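Local coordinates for protein putative antibiotic biosynthesis monooxygenase (Bacteroides thetaiotaomicron, PDB 3KKF) that probably acts as an oxidoreductase of the antibiotic biosynthesis monooxygenase family, with its substrate not established, and binds calcium ions, at residues N4-L9 / E59-E64; R8-I13 / L90-A95; K27-V32 / T73-K78. All blocks are in the same frame, centred on the assembly; numbering follows the deposited sequence. Where two conformers were deposited one is given.

Contact 1: N4-L9 / E59-E64. With CA (calcium ion), chain C; EDO (1,2-ethanediol), chain E.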
loop_
_atom_site.group_PDB
_atom_site.type_symbol
_atom_site.label_atom_id
_atom_site.label_comp_id
_atom_site.label_asym_id
_atom_site.label_seq_id
_atom_site.Cartn_x
_atom_site.Cartn_y
_atom_site.Cartn_z
ATOM N N ASN A 4 2.873 12.529 12.268
ATOM C CA ASN A 4 2.335 13.529 11.315
ATOM C C ASN A 4 2.655 13.209 9.863
ATOM O O ASN A 4 2.516 14.107 8.996
ATOM C CB ASN A 4 2.788 14.990 11.643
ATOM C CG ASN A 4 4.228 15.301 11.163
ATOM O OD1 ASN A 4 5.042 14.400 10.971
ATOM N ND2 ASN A 4 4.516 16.560 10.947
ATOM N N ASN A 5 3.049 11.955 9.563
ATOM C CA ASN A 5 3.358 11.604 8.195
ATOM C C ASN A 5 2.100 11.682 7.391
ATOM O O ASN A 5 0.994 11.340 7.867
ATOM C CB ASN A 5 3.987 10.203 8.010
ATOM C CG ASN A 5 5.380 10.085 8.577
ATOM O OD1 ASN A 5 6.062 11.095 8.860
ATOM N ND2 ASN A 5 5.828 8.838 8.750
HETATM N N MSE A 6 2.237 12.172 6.180
HETATM C CA MSE A 6 1.122 12.211 5.227
HETATM C C MSE A 6 1.120 10.892 4.497
HETATM O O MSE A 6 2.098 10.570 3.829
HETATM C CB MSE A 6 1.294 13.337 4.243
HETATM C CG MSE A 6 0.247 13.362 3.169
HETATM SE SE MSE A 6 0.518 14.795 1.894
HETATM C CE MSE A 6 -0.433 13.968 0.424
ATOM N N VAL A 7 0.055 10.130 4.646
ATOM C CA VAL A 7 -0.112 8.832 4.021
ATOM C C VAL A 7 -1.269 8.919 3.033
ATOM O O VAL A 7 -2.363 9.436 3.365
ATOM C CB VAL A 7 -0.373 7.729 5.083
ATOM C CG1 VAL A 7 -0.534 6.358 4.429
ATOM C CG2 VAL A 7 0.754 7.695 6.121
ATOM N N ARG A 8 -1.033 8.447 1.819
ATOM C CA ARG A 8 -2.031 8.488 0.788
ATOM C C ARG A 8 -1.908 7.287 -0.136
ATOM O O ARG A 8 -0.813 6.728 -0.319
ATOM C CB ARG A 8 -1.870 9.786 -0.035
ATOM C CG ARG A 8 -3.037 10.089 -0.976
ATOM C CD ARG A 8 -2.936 11.497 -1.577
ATOM N NE ARG A 8 -1.856 11.544 -2.556
ATOM C CZ ARG A 8 -1.547 12.631 -3.263
ATOM N NH1 ARG A 8 -2.243 13.747 -3.108
ATOM N NH2 ARG A 8 -0.549 12.590 -4.145
ATOM N N LEU A 9 -3.032 6.852 -0.678
ATOM C CA LEU A 9 -3.048 5.877 -1.754
ATOM C C LEU A 9 -3.460 6.588 -3.011
ATOM O O LEU A 9 -4.479 7.317 -3.029
ATOM C CB LEU A 9 -4.062 4.754 -1.536
ATOM C CG LEU A 9 -3.878 3.880 -0.341
ATOM C CD1 LEU A 9 -5.098 2.987 -0.140
ATOM C CD2 LEU A 9 -2.626 3.028 -0.516
ATOM N N GLU A 59 1.900 6.005 -0.788
ATOM C CA GLU A 59 2.737 7.223 -0.655
ATOM C C GLU A 59 2.857 7.605 0.788
ATOM O O GLU A 59 1.838 7.755 1.459
ATOM C CB GLU A 59 2.074 8.413 -1.355
ATOM C CG GLU A 59 1.611 8.206 -2.779
ATOM C CD GLU A 59 0.714 9.386 -3.225
ATOM O OE1 GLU A 59 1.228 10.489 -3.495
ATOM O OE2 GLU A 59 -0.528 9.193 -3.281
ATOM N N ILE A 60 4.091 7.766 1.282
ATOM C CA ILE A 60 4.291 8.237 2.657
ATOM C C ILE A 60 5.311 9.390 2.581
ATOM O O ILE A 60 6.455 9.188 2.099
ATOM C CB ILE A 60 4.785 7.146 3.632
ATOM C CG1 ILE A 60 3.834 5.946 3.651
ATOM C CG2 ILE A 60 4.963 7.753 5.016
ATOM C CD1 ILE A 60 4.329 4.737 4.480
ATOM N N TYR A 61 4.873 10.584 2.988
ATOM C CA TYR A 61 5.711 11.763 3.040
ATOM C C TYR A 61 5.922 12.134 4.495
ATOM O O TYR A 61 5.054 11.910 5.342
ATOM C CB TYR A 61 5.055 12.947 2.294
ATOM C CG TYR A 61 4.668 12.622 0.874
ATOM C CD1 TYR A 61 5.578 12.748 -0.149
ATOM C CD2 TYR A 61 3.398 12.132 0.558
ATOM C CE1 TYR A 61 5.244 12.416 -1.470
ATOM C CE2 TYR A 61 3.047 11.814 -0.727
ATOM C CZ TYR A 61 3.976 11.942 -1.745
ATOM O OH TYR A 61 3.646 11.619 -3.027
ATOM N N ALA A 62 7.081 12.717 4.816
ATOM C CA ALA A 62 7.369 13.090 6.207
ATOM C C ALA A 62 6.330 14.047 6.793
ATOM O O ALA A 62 6.041 13.997 7.988
ATOM C CB ALA A 62 8.756 13.714 6.304
ATOM N N ASP A 63 5.797 14.911 5.952
ATOM C CA ASP A 63 4.786 15.911 6.341
ATOM C C ASP A 63 4.235 16.545 5.059
ATOM O O ASP A 63 4.714 16.202 3.933
ATOM C CB ASP A 63 5.363 16.963 7.321
ATOM C CG ASP A 63 6.664 17.573 6.852
ATOM O OD1 ASP A 63 6.864 17.776 5.644
ATOM O OD2 ASP A 63 7.511 17.900 7.728
ATOM N N GLU A 64 3.252 17.444 5.171
ATOM C CA GLU A 64 2.697 18.086 3.992
ATOM C C GLU A 64 3.702 19.003 3.287
ATOM O O GLU A 64 3.616 19.150 2.078
ATOM C CB GLU A 64 1.375 18.778 4.291
ATOM C CG GLU A 64 0.274 17.754 4.679
ATOM C CD GLU A 64 -1.085 18.348 4.902
ATOM O OE1 GLU A 64 -1.254 19.563 4.660
ATOM O OE2 GLU A 64 -1.998 17.583 5.310
HETATM CA CA CA C . 6.677 13.091 10.040
HETATM C C1 EDO E . -0.020 10.094 10.748
HETATM O O1 EDO E . -0.011 9.324 9.525
HETATM C C2 EDO E . -0.651 9.328 11.917
HETATM O O2 EDO E . -2.030 9.143 11.643
HETATM O O HOH W 1 7.095 17.767 10.301
HETATM O O HOH W 2 8.063 15.030 10.010
HETATM O O HOH W 3 8.761 12.037 9.573
#

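Contact 2: R8-I13 / L90-A95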
loop_
_atom_site.group_PDB
_atom_site.type_symbol
_atom_site.label_atom_id
_atom_site.label_comp_id
_atom_site.label_asym_id
_atom_site.label_seq_id
_atom_site.Cartn_x
_atom_site.Cartn_y
_atom_site.Cartn_z
ATOM N N ARG A 8 -1.033 8.447 1.819
ATOM C CA ARG A 8 -2.031 8.488 0.788
ATOM C C ARG A 8 -1.908 7.287 -0.136
ATOM O O ARG A 8 -0.813 6.728 -0.319
ATOM C CB ARG A 8 -1.870 9.786 -0.035
ATOM C CG ARG A 8 -3.037 10.089 -0.976
ATOM C CD ARG A 8 -2.936 11.497 -1.577
ATOM N NE ARG A 8 -1.856 11.544 -2.556
ATOM C CZ ARG A 8 -1.547 12.631 -3.263
ATOM N NH1 ARG A 8 -2.243 13.747 -3.108
ATOM N NH2 ARG A 8 -0.549 12.590 -4.145
ATOM N N LEU A 9 -3.032 6.852 -0.678
ATOM C CA LEU A 9 -3.048 5.877 -1.754
ATOM C C LEU A 9 -3.460 6.588 -3.011
ATOM O O LEU A 9 -4.479 7.317 -3.029
ATOM C CB LEU A 9 -4.062 4.754 -1.536
ATOM C CG LEU A 9 -3.878 3.880 -0.341
ATOM C CD1 LEU A 9 -5.098 2.987 -0.140
ATOM C CD2 LEU A 9 -2.626 3.028 -0.516
ATOM N N SER A 10 -2.664 6.457 -4.041
ATOM C CA SER A 10 -3.063 6.902 -5.388
ATOM C C SER A 10 -3.472 5.670 -6.168
ATOM O O SER A 10 -2.711 4.699 -6.233
ATOM C CB SER A 10 -1.955 7.610 -6.141
ATOM O OG SER A 10 -1.630 8.860 -5.628
ATOM N N ARG A 11 -4.668 5.676 -6.725
ATOM C CA ARG A 11 -5.153 4.571 -7.581
ATOM C C ARG A 11 -5.262 5.152 -8.971
ATOM O O ARG A 11 -5.944 6.164 -9.169
ATOM C CB ARG A 11 -6.488 4.010 -7.096
ATOM C CG ARG A 11 -6.382 3.152 -5.848
ATOM C CD ARG A 11 -7.727 2.763 -5.323
ATOM N NE ARG A 11 -8.607 2.224 -6.350
ATOM C CZ ARG A 11 -8.918 0.938 -6.484
ATOM N NH1 ARG A 11 -8.420 0.047 -5.657
ATOM N NH2 ARG A 11 -9.742 0.549 -7.450
ATOM N N ILE A 12 -4.562 4.536 -9.932
ATOM C CA ILE A 12 -4.477 5.052 -11.279
ATOM C C ILE A 12 -4.891 4.014 -12.294
ATOM O O ILE A 12 -4.584 2.827 -12.130
ATOM C CB ILE A 12 -2.979 5.478 -11.567
ATOM C CG1 ILE A 12 -2.387 6.271 -10.356
ATOM C CG2 ILE A 12 -2.870 6.266 -12.889
ATOM C CD1 ILE A 12 -0.889 6.406 -10.315
ATOM N N ILE A 13 -5.623 4.445 -13.324
ATOM C CA ILE A 13 -5.921 3.588 -14.465
ATOM C C ILE A 13 -5.258 4.271 -15.658
ATOM O O ILE A 13 -5.539 5.436 -15.957
ATOM C CB ILE A 13 -7.414 3.385 -14.745
ATOM C CG1 ILE A 13 -8.090 2.716 -13.539
ATOM C CG2 ILE A 13 -7.594 2.519 -16.017
ATOM C CD1 ILE A 13 -9.619 2.561 -13.675
ATOM N N LEU A 90 -7.635 8.926 -11.922
ATOM C CA LEU A 90 -6.721 9.174 -10.806
ATOM C C LEU A 90 -7.580 9.357 -9.559
ATOM O O LEU A 90 -8.425 10.243 -9.539
ATOM C CB LEU A 90 -5.856 10.376 -11.006
ATOM C CG LEU A 90 -4.919 10.778 -9.868
ATOM C CD1 LEU A 90 -3.883 9.669 -9.591
ATOM C CD2 LEU A 90 -4.280 12.114 -10.187
ATOM N N GLU A 91 -7.409 8.483 -8.563
ATOM C CA GLU A 91 -8.097 8.619 -7.281
ATOM C C GLU A 91 -7.031 8.894 -6.231
ATOM O O GLU A 91 -6.027 8.190 -6.149
ATOM C CB GLU A 91 -8.957 7.387 -6.942
ATOM C CG GLU A 91 -9.863 7.590 -5.709
ATOM C CD GLU A 91 -10.721 6.382 -5.349
ATOM O OE1 GLU A 91 -10.525 5.285 -5.923
ATOM O OE2 GLU A 91 -11.598 6.550 -4.459
ATOM N N LEU A 92 -7.239 9.947 -5.453
ATOM C CA LEU A 92 -6.293 10.381 -4.431
ATOM C C LEU A 92 -6.980 10.165 -3.093
ATOM O O LEU A 92 -7.907 10.916 -2.726
ATOM C CB LEU A 92 -5.943 11.835 -4.646
ATOM C CG LEU A 92 -5.249 12.171 -5.954
ATOM C CD1 LEU A 92 -5.087 13.692 -6.123
ATOM C CD2 LEU A 92 -3.890 11.436 -6.073
ATOM N N ILE A 93 -6.542 9.136 -2.374
ATOM C CA ILE A 93 -7.185 8.693 -1.146
ATOM C C ILE A 93 -6.326 8.983 0.085
ATOM O O ILE A 93 -5.407 8.242 0.404
ATOM C CB ILE A 93 -7.458 7.177 -1.212
ATOM C CG1 ILE A 93 -8.249 6.814 -2.492
ATOM C CG2 ILE A 93 -8.200 6.677 0.028
ATOM C CD1 ILE A 93 -8.371 5.291 -2.762
ATOM N N ASP A 94 -6.642 10.062 0.786
ATOM C CA ASP A 94 -5.951 10.374 2.030
ATOM C C ASP A 94 -6.318 9.257 3.030
ATOM O O ASP A 94 -7.480 8.846 3.097
ATOM C CB ASP A 94 -6.355 11.744 2.521
ATOM C CG ASP A 94 -5.886 12.862 1.576
ATOM O OD1 ASP A 94 -4.777 12.761 1.013
ATOM O OD2 ASP A 94 -6.619 13.869 1.441
ATOM N N ALA A 95 -5.335 8.777 3.803
ATOM C CA ALA A 95 -5.557 7.618 4.663
ATOM C C ALA A 95 -4.826 7.712 5.979
ATOM O O ALA A 95 -3.832 8.447 6.109
ATOM C CB ALA A 95 -5.119 6.349 3.885
HETATM O O HOH W 4 -4.678 14.230 -1.478
#

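Contact 3: K27-V32 / T73-K78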
loop_
_atom_site.group_PDB
_atom_site.type_symbol
_atom_site.label_atom_id
_atom_site.label_comp_id
_atom_site.label_asym_id
_atom_site.label_seq_id
_atom_site.Cartn_x
_atom_site.Cartn_y
_atom_site.Cartn_z
ATOM N N LYS A 27 8.664 4.686 -12.943
ATOM C CA LYS A 27 9.779 4.059 -12.252
ATOM C C LYS A 27 10.929 5.027 -12.083
ATOM O O LYS A 27 11.520 5.130 -11.015
ATOM C CB LYS A 27 10.242 2.782 -12.967
ATOM C CG LYS A 27 11.287 1.996 -12.174
ATOM C CD LYS A 27 11.800 0.734 -12.926
ATOM C CE LYS A 27 12.818 -0.002 -12.107
ATOM N N GLU A 28 11.246 5.764 -13.131
ATOM C CA GLU A 28 12.302 6.759 -13.049
ATOM C C GLU A 28 11.986 7.821 -11.996
ATOM O O GLU A 28 12.836 8.178 -11.176
ATOM C CB GLU A 28 12.513 7.435 -14.417
ATOM C CG GLU A 28 13.514 8.610 -14.401
ATOM C CD GLU A 28 13.701 9.190 -15.780
ATOM O OE1 GLU A 28 12.736 9.722 -16.348
ATOM O OE2 GLU A 28 14.837 9.079 -16.316
ATOM N N GLU A 29 10.759 8.320 -12.003
ATOM C CA GLU A 29 10.417 9.385 -11.080
ATOM C C GLU A 29 10.450 8.897 -9.610
ATOM O O GLU A 29 10.913 9.620 -8.729
ATOM C CB GLU A 29 9.091 10.038 -11.464
ATOM C CG GLU A 29 8.826 11.392 -10.790
ATOM C CD GLU A 29 8.168 11.306 -9.458
ATOM O OE1 GLU A 29 7.486 10.274 -9.139
ATOM O OE2 GLU A 29 8.273 12.298 -8.726
ATOM N N ILE A 30 10.022 7.678 -9.365
ATOM C CA ILE A 30 10.094 7.099 -8.003
ATOM C C ILE A 30 11.550 6.917 -7.586
ATOM O O ILE A 30 11.924 7.270 -6.462
ATOM C CB ILE A 30 9.301 5.794 -7.908
ATOM C CG1 ILE A 30 7.797 6.101 -8.011
ATOM C CG2 ILE A 30 9.649 5.033 -6.609
ATOM C CD1 ILE A 30 6.917 4.864 -7.937
ATOM N N GLU A 31 12.378 6.385 -8.484
ATOM C CA GLU A 31 13.800 6.189 -8.168
ATOM C C GLU A 31 14.479 7.504 -7.829
ATOM O O GLU A 31 15.229 7.589 -6.840
ATOM C CB GLU A 31 14.537 5.532 -9.333
ATOM C CG GLU A 31 14.215 4.061 -9.560
ATOM C CD GLU A 31 14.743 3.526 -10.916
ATOM O OE1 GLU A 31 15.035 4.348 -11.825
ATOM O OE2 GLU A 31 14.824 2.287 -11.066
ATOM N N VAL A 32 14.226 8.542 -8.628
ATOM C CA VAL A 32 14.841 9.858 -8.368
ATOM C C VAL A 32 14.326 10.434 -7.037
ATOM O O VAL A 32 15.105 10.966 -6.236
ATOM C CB VAL A 32 14.599 10.861 -9.557
ATOM C CG1 VAL A 32 15.116 12.250 -9.203
ATOM C CG2 VAL A 32 15.263 10.330 -10.875
ATOM N N THR A 73 9.207 19.523 -7.834
ATOM C CA THR A 73 10.507 19.092 -8.361
ATOM C C THR A 73 10.500 18.882 -9.895
ATOM O O THR A 73 9.448 18.538 -10.491
ATOM C CB THR A 73 10.999 17.785 -7.726
ATOM O OG1 THR A 73 10.126 16.714 -8.093
ATOM C CG2 THR A 73 11.148 17.885 -6.233
ATOM N N PRO A 74 11.674 19.073 -10.548
ATOM C CA PRO A 74 11.711 18.812 -11.974
ATOM C C PRO A 74 11.390 17.351 -12.323
ATOM O O PRO A 74 10.780 17.088 -13.371
ATOM C CB PRO A 74 13.138 19.173 -12.353
ATOM C CG PRO A 74 13.535 20.188 -11.374
ATOM C CD PRO A 74 12.903 19.762 -10.094
ATOM N N HIS A 75 11.784 16.405 -11.477
ATOM C CA HIS A 75 11.506 15.003 -11.784
ATOM C C HIS A 75 10.001 14.694 -11.694
ATOM O O HIS A 75 9.471 13.983 -12.528
ATOM C CB HIS A 75 12.374 14.033 -10.966
ATOM C CG HIS A 75 12.311 14.221 -9.490
ATOM N ND1 HIS A 75 13.112 15.128 -8.814
ATOM C CD2 HIS A 75 11.576 13.589 -8.548
ATOM C CE1 HIS A 75 12.874 15.035 -7.519
ATOM N NE2 HIS A 75 11.947 14.108 -7.331
ATOM N N PHE A 76 9.307 15.227 -10.689
ATOM C CA PHE A 76 7.856 15.047 -10.640
ATOM C C PHE A 76 7.209 15.694 -11.875
ATOM O O PHE A 76 6.308 15.115 -12.476
ATOM C CB PHE A 76 7.243 15.635 -9.363
ATOM C CG PHE A 76 5.772 15.414 -9.284
ATOM C CD1 PHE A 76 5.273 14.172 -8.947
ATOM C CD2 PHE A 76 4.882 16.417 -9.648
ATOM C CE1 PHE A 76 3.918 13.945 -8.913
ATOM C CE2 PHE A 76 3.508 16.182 -9.614
ATOM C CZ PHE A 76 3.044 14.945 -9.247
ATOM N N LYS A 77 7.671 16.886 -12.253
ATOM C CA LYS A 77 7.154 17.630 -13.443
ATOM C C LYS A 77 7.270 16.785 -14.719
ATOM O O LYS A 77 6.354 16.728 -15.538
ATOM C CB LYS A 77 7.961 18.953 -13.633
ATOM C CG LYS A 77 7.526 19.872 -14.859
ATOM C CD LYS A 77 8.517 21.068 -15.054
ATOM C CE LYS A 77 7.964 22.165 -15.964
ATOM N NZ LYS A 77 6.933 23.004 -15.269
ATOM N N LYS A 78 8.434 16.178 -14.892
ATOM C CA LYS A 78 8.676 15.349 -16.091
ATOM C C LYS A 78 7.629 14.226 -16.149
ATOM O O LYS A 78 7.044 13.973 -17.193
ATOM C CB LYS A 78 10.083 14.730 -16.062
ATOM C CG LYS A 78 10.330 13.755 -17.234
ATOM C CD LYS A 78 11.680 13.173 -17.240
ATOM C CE LYS A 78 11.822 12.195 -18.405
ATOM N NZ LYS A 78 13.131 11.501 -18.435
#

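Contact 1: N4-L9 / E59-E64
A bend at chi3 (72°) turns the otherwise extended Arg-8 side-on to the carboxylate of Glu-59, whose CG lies beside its own backbone N (chi1 -50°). The two residues form a hydrogen-bonded pair between antiparallel neighbours, strands 6-14 and 54-61, in the central sheet of this family's dimeric alpha+beta barrel. Glu-59 has two conformers. In one of them Arg-8 NE gives a nearly straight bond to Glu-59 OE2 (2.8 Å), close to the guanidinium plane. Arg-8 NH2 meets the syn lone pair of Glu-59 OE1, also at 2.8 Å. Tyr-61 OH donates to the anti lone pair of that same OE1 (2.7 Å), while Ser-10 OG binds OE2, so the buried carboxylate is gripped at both oxygens. On this face selenomethionine Met-6 sets CE over the rim of one guanidinium face and brings SE obliquely to the Tyr-61 ring, 5.1 Å from its centroid, a Met-aromatic contact. Where the ladder ends, a calcium ion joins the segments through Asn-4 OD1 (2.3 Å), Asn-5 OD1 (2.4 Å) and Ala-62 O (2.3 Å). Gly-1 and two waters also bind it. Beyond these ligands, another water accepts from Asn-4 ND2 and donates to Asp-63 OD2.

Contact 2: R8-I13 / L90-A95
Leu-92 lowers CD2 onto the guanidinium of Arg-8, right over its centre and 3.8 Å from CZ, on the face opposite the one that Met-6 takes. Leu-92 CD2 also lies 3.5 Å from Ser-10 OG; Leu-92 gets it there with CG beside its backbone N (chi1 -62°). Asp-94 comes in lower down the arginine, its OD1 against the aliphatic CD of Arg-8 at 3.4 Å. The two charged groups do not touch directly. Instead a water at the guanidinium edge accepts from Arg-8 NH1 (3.0 Å) and donates to Asp-94 OD1. Further along this face, the side chains of Ile-12 and Leu-90 lie side by side, CG1 to CD1 3.8 Å.

Behind these side chains is a regular antiparallel ladder, with Leu-9/Ile-93 and Arg-11/Glu-91 as its hydrogen-bonded pairs. It adds strand 87-97, one of the two edge strands of the chain's own four-stranded sheet, beside strand 6-14. On the face carrying the hydrogen-bonded pairs, Leu-9 CB meets Ile-93 CB at 4.2 Å, and Ile-93 CD1 packs on Arg-11 CD (3.7 Å). Arg-11 and Glu-91 lie alongside each other, but in the conformers modelled here their salt bridge is long, NE to OE1 3.6 Å, with the flat groups 83° apart.

One shell out, Glu-59 fixes both Arg-8 and Ser-10, and the hydroxyl of Tyr-67 binds Arg-8 NH1. Ile-12 and Leu-90 touch Tyr-79 and Lys-80 of helix 74-83. The other face looks to the second subunit: Leu-9 packs on its Thr-56 and Ile-93 on its Glu-48, and Ala-95 pairs with a strand of that subunit, carrying the sheet across the interface.

Contact 3: K27-V32 / T73-K78
Two antiparallel helices of the layer that covers the sheet, 19-36 and 74-83, meet here near the start of the second, their local axes 9.2 Å apart. The contact centres on His-75. Its CG stands between the backbone N and the carbonyl carbon (chi1 55°), which offers the ring broadside to Val-32. Val-32 CG1 sits over one face, toward its rim, in a CH-pi contact, 3.6 Å from the ring centroid, and Thr-73 OG1 lies over the opposite face. The threonine is also the N-cap of helix 74-83, its OG1 accepting from Phe-76 N at 3.1 Å. Glu-37 OE2 takes the hydrogen bond at His-75 NE2, so the ring is held at both faces and at one nitrogen. Glu-29, in one of its two conformers, bends at chi2; CG lies against His-75 O (3.2 Å) and OE2 comes to the edge of the Phe-76 ring, 3.5 Å from CD1. One turn on from His-75, Lys-78 extends across Glu-28 and forms a salt bridge from NZ to OE1 (2.8 Å). Phe-76 also packs on Ile-71 of helix 64-71, while Ile-30, on the far side of helix 19-36, rests on Leu-43 and Ala-45 of strand 40-48.

Contacts 1 and 2 belong to one sheet and share Arg-8 and Leu-9: strand 6-14 is flanked by 54-61 in contact 1 and by 87-97 in contact 2. They meet directly where Ser-10 OG bonds Glu-59 OE2. Both are partly buried, rest on backbone ladders and touch the second subunit, but contact 1 adds a buried ion pair and a calcium site where its ladder ends, whereas contact 2 relies more on aliphatic packing and carries the sheet into that subunit through Ala-95. Contact 3, centred about 17 Å from contact 1 and 18 Å from contact 2, is a surface contact between helices. No backbone bonds cross it; a histidine face and a lysine-glutamate bridge join its segments.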